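Local coordinates for uncharacterized protein (Bordetella bronchiseptica, PDB 4XG0), which probably acts as an ATP-dependent kinase of the DUF1537 family, phosphorylating an acid sugar in a catabolic pathway, at residues A[135-149]-A[203-217]. Residues are numbered along the deposited sequence; the frame is centred on the assembly and turned at random.
Sequences IAVVCPAFPVTGRTV and IAAAAPVVVVDALDD
Val138 N donates to Val210 O over 2.8 Å, with an N-H...O angle of 174°, in the middle of a parallel pairing between strands 135-139 and 209-212. Ala136 N reaches Pro208 O at 2.8 Å, while Ala136 O and Val138 O take the amides of Val210 and Val212. Val137 and Ile203 side chains cross at roughly a right angle, CG2 to CG2 3.9 Å. With CG1 anti to its backbone N (chi1 -175°), Val137 sets that methyl alongside Val212 CG2. Ile135 extends CD1 to within 3.8 Å of Ala204 CA, and its CG1 meets Ala207 CB, packing the start of the strand against the C-terminal end of helix 196-205. Beyond the sheet the two segments meet again, now antiparallel: Val149 and Ala214 exchange two backbone hydrogen bonds, N to O each way, as a single bridge. Val149 CG1 lies 3.5 Å from OD1 of Asp213, a carboxylate that takes Gly152 N on OD1 and Gln151 N on OD2. Pro143 lays CG against the Asp216 backbone, and one water joins Val144 N to Asp217 OD1. The parallel pair lies inside the eight-stranded parallel sheet of an alpha/beta domain, presumably the sugar-binding one. Strand 234-238 pairs with the other edge of 135-139; Leu223 of helix 217-230 packs on Val137 and Ile203, whereas helices 119-130 and 179-183 meet the face bearing Ala136, Val138, Val209 and Val211.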
loop_
_atom_site.group_PDB
_atom_site.type_symbol
_atom_site.label_atom_id
_atom_site.label_comp_id
_atom_site.label_asym_id
_atom_site.label_seq_id
_atom_site.Cartn_x
_atom_site.Cartn_y
_atom_site.Cartn_z
ATOM N N ILE A 135 -14.570 13.834 1.524
ATOM C CA ILE A 135 -15.161 12.953 2.543
ATOM C C ILE A 135 -14.085 12.723 3.589
ATOM O O ILE A 135 -12.955 12.324 3.254
ATOM C CB ILE A 135 -15.594 11.590 1.957
ATOM C CG1 ILE A 135 -16.609 11.781 0.831
ATOM C CG2 ILE A 135 -16.132 10.671 3.059
ATOM C CD1 ILE A 135 -17.029 10.499 0.159
ATOM N N ALA A 136 -14.398 12.970 4.856
ATOM C CA ALA A 136 -13.444 12.651 5.918
ATOM C C ALA A 136 -13.790 11.247 6.335
ATOM O O ALA A 136 -14.910 11.003 6.793
ATOM C CB ALA A 136 -13.583 13.618 7.108
ATOM N N VAL A 137 -12.834 10.338 6.173
ATOM C CA VAL A 137 -13.021 8.928 6.465
ATOM C C VAL A 137 -12.233 8.638 7.721
ATOM O O VAL A 137 -11.003 8.519 7.700
ATOM C CB VAL A 137 -12.558 8.060 5.298
ATOM C CG1 VAL A 137 -12.888 6.580 5.589
ATOM C CG2 VAL A 137 -13.202 8.562 3.987
ATOM N N VAL A 138 -12.951 8.523 8.821
ATOM C CA VAL A 138 -12.336 8.605 10.131
ATOM C C VAL A 138 -12.214 7.229 10.757
ATOM O O VAL A 138 -13.220 6.524 10.998
ATOM C CB VAL A 138 -13.171 9.496 11.055
ATOM C CG1 VAL A 138 -12.506 9.620 12.382
ATOM C CG2 VAL A 138 -13.340 10.877 10.444
ATOM N N CYS A 139 -10.980 6.838 11.035
ATOM C CA CYS A 139 -10.733 5.567 11.706
ATOM C C CYS A 139 -9.374 5.597 12.436
ATOM O O CYS A 139 -8.327 5.264 11.869
ATOM C CB CYS A 139 -10.737 4.435 10.696
ATOM S SG CYS A 139 -10.304 2.830 11.437
ATOM N N PRO A 140 -9.394 5.940 13.721
ATOM C CA PRO A 140 -8.106 6.123 14.401
ATOM C C PRO A 140 -7.517 4.818 14.969
ATOM O O PRO A 140 -6.592 4.835 15.798
ATOM C CB PRO A 140 -8.444 7.119 15.522
ATOM C CG PRO A 140 -9.718 7.760 15.098
ATOM C CD PRO A 140 -10.463 6.644 14.435
ATOM N N ALA A 141 -8.072 3.695 14.576
ATOM C CA ALA A 141 -7.564 2.396 15.066
ATOM C C ALA A 141 -6.077 2.220 14.867
ATOM O O ALA A 141 -5.508 2.650 13.848
ATOM C CB ALA A 141 -8.273 1.254 14.382
ATOM N N PHE A 142 -5.458 1.505 15.811
ATOM C CA PHE A 142 -4.043 1.168 15.703
ATOM C C PHE A 142 -3.929 -0.192 16.346
ATOM O O PHE A 142 -3.587 -0.321 17.515
ATOM C CB PHE A 142 -3.201 2.210 16.443
ATOM C CG PHE A 142 -1.765 2.279 15.992
ATOM C CD1 PHE A 142 -1.234 1.299 15.186
ATOM C CD2 PHE A 142 -0.973 3.330 16.387
ATOM C CE1 PHE A 142 0.096 1.382 14.743
ATOM C CE2 PHE A 142 0.362 3.411 15.940
ATOM C CZ PHE A 142 0.871 2.447 15.139
ATOM N N PRO A 143 -4.292 -1.228 15.599
ATOM C CA PRO A 143 -4.490 -2.522 16.237
ATOM C C PRO A 143 -3.251 -3.087 16.927
ATOM O O PRO A 143 -3.404 -3.784 17.934
ATOM C CB PRO A 143 -4.957 -3.405 15.087
ATOM C CG PRO A 143 -5.601 -2.405 14.105
ATOM C CD PRO A 143 -4.803 -1.181 14.223
ATOM N N VAL A 144 -2.057 -2.820 16.416
ATOM C CA VAL A 144 -0.884 -3.453 16.996
ATOM C C VAL A 144 -0.560 -2.810 18.337
ATOM O O VAL A 144 0.136 -3.404 19.150
ATOM C CB VAL A 144 0.336 -3.454 15.992
ATOM C CG1 VAL A 144 0.949 -2.082 15.880
ATOM C CG2 VAL A 144 1.363 -4.472 16.402
ATOM N N THR A 145 -1.129 -1.625 18.603
ATOM C CA THR A 145 -1.046 -1.052 19.948
ATOM C C THR A 145 -2.332 -1.108 20.767
ATOM O O THR A 145 -2.414 -0.506 21.819
ATOM C CB THR A 145 -0.529 0.384 19.932
ATOM O OG1 THR A 145 -1.442 1.230 19.256
ATOM C CG2 THR A 145 0.798 0.457 19.148
ATOM N N GLY A 146 -3.318 -1.848 20.289
ATOM C CA GLY A 146 -4.503 -2.131 21.081
ATOM C C GLY A 146 -5.650 -1.171 20.889
ATOM O O GLY A 146 -6.647 -1.247 21.610
ATOM N N ARG A 147 -5.570 -0.292 19.905
ATOM C CA ARG A 147 -6.701 0.605 19.678
ATOM C C ARG A 147 -7.533 0.088 18.523
ATOM O O ARG A 147 -7.005 -0.256 17.472
ATOM C CB ARG A 147 -6.225 2.013 19.407
ATOM C CG ARG A 147 -5.662 2.738 20.613
ATOM C CD ARG A 147 -4.171 2.537 20.728
ATOM N NE ARG A 147 -3.611 3.417 21.743
ATOM C CZ ARG A 147 -3.241 3.038 22.968
ATOM N NH1 ARG A 147 -2.787 3.947 23.820
ATOM N NH2 ARG A 147 -3.305 1.765 23.354
ATOM N N THR A 148 -8.831 -0.000 18.733
ATOM C CA THR A 148 -9.738 -0.497 17.720
ATOM C C THR A 148 -10.950 0.423 17.718
ATOM O O THR A 148 -11.138 1.184 18.652
ATOM C CB THR A 148 -10.152 -1.939 17.980
ATOM O OG1 THR A 148 -10.788 -2.073 19.278
ATOM C CG2 THR A 148 -8.928 -2.849 17.924
ATOM N N VAL A 149 -11.726 0.362 16.639
ATOM C CA VAL A 149 -12.972 1.110 16.529
ATOM C C VAL A 149 -14.088 0.085 16.380
ATOM O O VAL A 149 -14.116 -0.718 15.410
ATOM C CB VAL A 149 -12.955 2.105 15.348
ATOM C CG1 VAL A 149 -14.328 2.733 15.163
ATOM C CG2 VAL A 149 -11.884 3.197 15.583
ATOM N N ILE A 203 -19.004 4.112 1.747
ATOM C CA ILE A 203 -18.405 5.295 2.348
ATOM C C ILE A 203 -18.856 6.546 1.579
ATOM O O ILE A 203 -19.112 7.603 2.161
ATOM C CB ILE A 203 -16.875 5.203 2.360
ATOM C CG1 ILE A 203 -16.414 4.174 3.391
ATOM C CG2 ILE A 203 -16.255 6.562 2.648
ATOM C CD1 ILE A 203 -14.924 3.768 3.227
ATOM N N ALA A 204 -18.941 6.430 0.263
ATOM C CA ALA A 204 -19.376 7.555 -0.554
ATOM C C ALA A 204 -20.818 7.930 -0.202
ATOM O O ALA A 204 -21.160 9.106 -0.101
ATOM C CB ALA A 204 -19.276 7.209 -2.038
ATOM N N ALA A 205 -21.654 6.915 -0.011
ATOM C CA ALA A 205 -23.049 7.140 0.347
ATOM C C ALA A 205 -23.190 7.858 1.692
ATOM O O ALA A 205 -24.179 8.569 1.926
ATOM C CB ALA A 205 -23.804 5.816 0.370
ATOM N N ALA A 206 -22.198 7.680 2.561
ATOM C CA ALA A 206 -22.235 8.222 3.922
ATOM C C ALA A 206 -21.513 9.562 4.034
ATOM O O ALA A 206 -21.186 10.011 5.126
ATOM C CB ALA A 206 -21.628 7.215 4.903
ATOM N N ALA A 207 -21.266 10.196 2.896
ATOM C CA ALA A 207 -20.576 11.473 2.857
ATOM C C ALA A 207 -21.342 12.487 3.698
ATOM O O ALA A 207 -22.552 12.374 3.846
ATOM C CB ALA A 207 -20.487 11.957 1.407
ATOM N N PRO A 208 -20.661 13.526 4.209
ATOM C CA PRO A 208 -19.273 13.934 4.002
ATOM C C PRO A 208 -18.307 13.519 5.108
ATOM O O PRO A 208 -17.098 13.762 4.980
ATOM C CB PRO A 208 -19.374 15.450 4.016
ATOM C CG PRO A 208 -20.440 15.706 5.048
ATOM C CD PRO A 208 -21.439 14.590 4.876
ATOM N N VAL A 209 -18.811 12.938 6.182
ATOM C CA VAL A 209 -17.952 12.513 7.271
ATOM C C VAL A 209 -18.480 11.176 7.748
ATOM O O VAL A 209 -19.676 11.037 7.991
ATOM C CB VAL A 209 -17.959 13.523 8.429
ATOM C CG1 VAL A 209 -17.107 13.030 9.554
ATOM C CG2 VAL A 209 -17.494 14.878 7.974
ATOM N N VAL A 210 -17.611 10.184 7.858
ATOM C CA VAL A 210 -18.040 8.868 8.305
ATOM C C VAL A 210 -16.944 8.169 9.075
ATOM O O VAL A 210 -15.758 8.264 8.730
ATOM C CB VAL A 210 -18.514 7.964 7.129
ATOM C CG1 VAL A 210 -17.387 7.750 6.102
ATOM C CG2 VAL A 210 -19.051 6.621 7.638
ATOM N N VAL A 211 -17.364 7.489 10.135
ATOM C CA VAL A 211 -16.488 6.664 10.959
ATOM C C VAL A 211 -16.585 5.208 10.501
ATOM O O VAL A 211 -17.676 4.678 10.329
ATOM C CB VAL A 211 -16.898 6.786 12.457
ATOM C CG1 VAL A 211 -15.990 5.964 13.334
ATOM C CG2 VAL A 211 -16.840 8.229 12.893
ATOM N N VAL A 212 -15.436 4.575 10.299
ATOM C CA VAL A 212 -15.373 3.174 9.892
ATOM C C VAL A 212 -14.683 2.313 10.953
ATOM O O VAL A 212 -13.648 2.657 11.514
ATOM C CB VAL A 212 -14.654 3.017 8.517
ATOM C CG1 VAL A 212 -14.620 1.542 8.102
ATOM C CG2 VAL A 212 -15.334 3.894 7.463
ATOM N N ASP A 213 -15.317 1.197 11.279
ATOM C CA ASP A 213 -14.815 0.299 12.271
ATOM C C ASP A 213 -13.547 -0.350 11.759
ATOM O O ASP A 213 -13.330 -0.487 10.543
ATOM C CB ASP A 213 -15.848 -0.803 12.546
ATOM C CG ASP A 213 -16.800 -0.468 13.648
ATOM O OD1 ASP A 213 -16.965 0.725 13.998
ATOM O OD2 ASP A 213 -17.418 -1.440 14.169
ATOM N N ALA A 214 -12.733 -0.770 12.707
ATOM C CA ALA A 214 -11.610 -1.658 12.397
ATOM C C ALA A 214 -11.177 -2.352 13.670
ATOM O O ALA A 214 -10.866 -1.688 14.665
ATOM C CB ALA A 214 -10.453 -0.854 11.838
ATOM N N LEU A 215 -11.133 -3.675 13.636
ATOM C CA LEU A 215 -10.621 -4.453 14.764
ATOM C C LEU A 215 -9.141 -4.868 14.600
ATOM O O LEU A 215 -8.421 -5.112 15.592
ATOM C CB LEU A 215 -11.464 -5.704 14.892
ATOM C CG LEU A 215 -11.474 -6.409 16.235
ATOM C CD1 LEU A 215 -11.977 -5.464 17.339
ATOM C CD2 LEU A 215 -12.394 -7.613 16.114
ATOM N N ASP A 216 -8.701 -4.974 13.352
ATOM C CA ASP A 216 -7.367 -5.491 13.068
ATOM C C ASP A 216 -6.767 -4.859 11.816
ATOM O O ASP A 216 -7.420 -4.062 11.134
ATOM C CB ASP A 216 -7.353 -7.030 12.981
ATOM C CG ASP A 216 -8.258 -7.580 11.903
ATOM O OD1 ASP A 216 -8.718 -6.828 11.015
ATOM O OD2 ASP A 216 -8.496 -8.800 11.942
ATOM N N ASP A 217 -5.532 -5.235 11.529
ATOM C CA ASP A 217 -4.796 -4.674 10.394
ATOM C C ASP A 217 -5.493 -5.020 9.094
ATOM O O ASP A 217 -5.483 -4.222 8.156
ATOM C CB ASP A 217 -3.353 -5.188 10.369
ATOM C CG ASP A 217 -2.486 -4.540 11.431
ATOM O OD1 ASP A 217 -2.808 -3.417 11.862
ATOM O OD2 ASP A 217 -1.472 -5.152 11.830
HETATM O O HOH W 1 -1.593 -1.808 13.597
#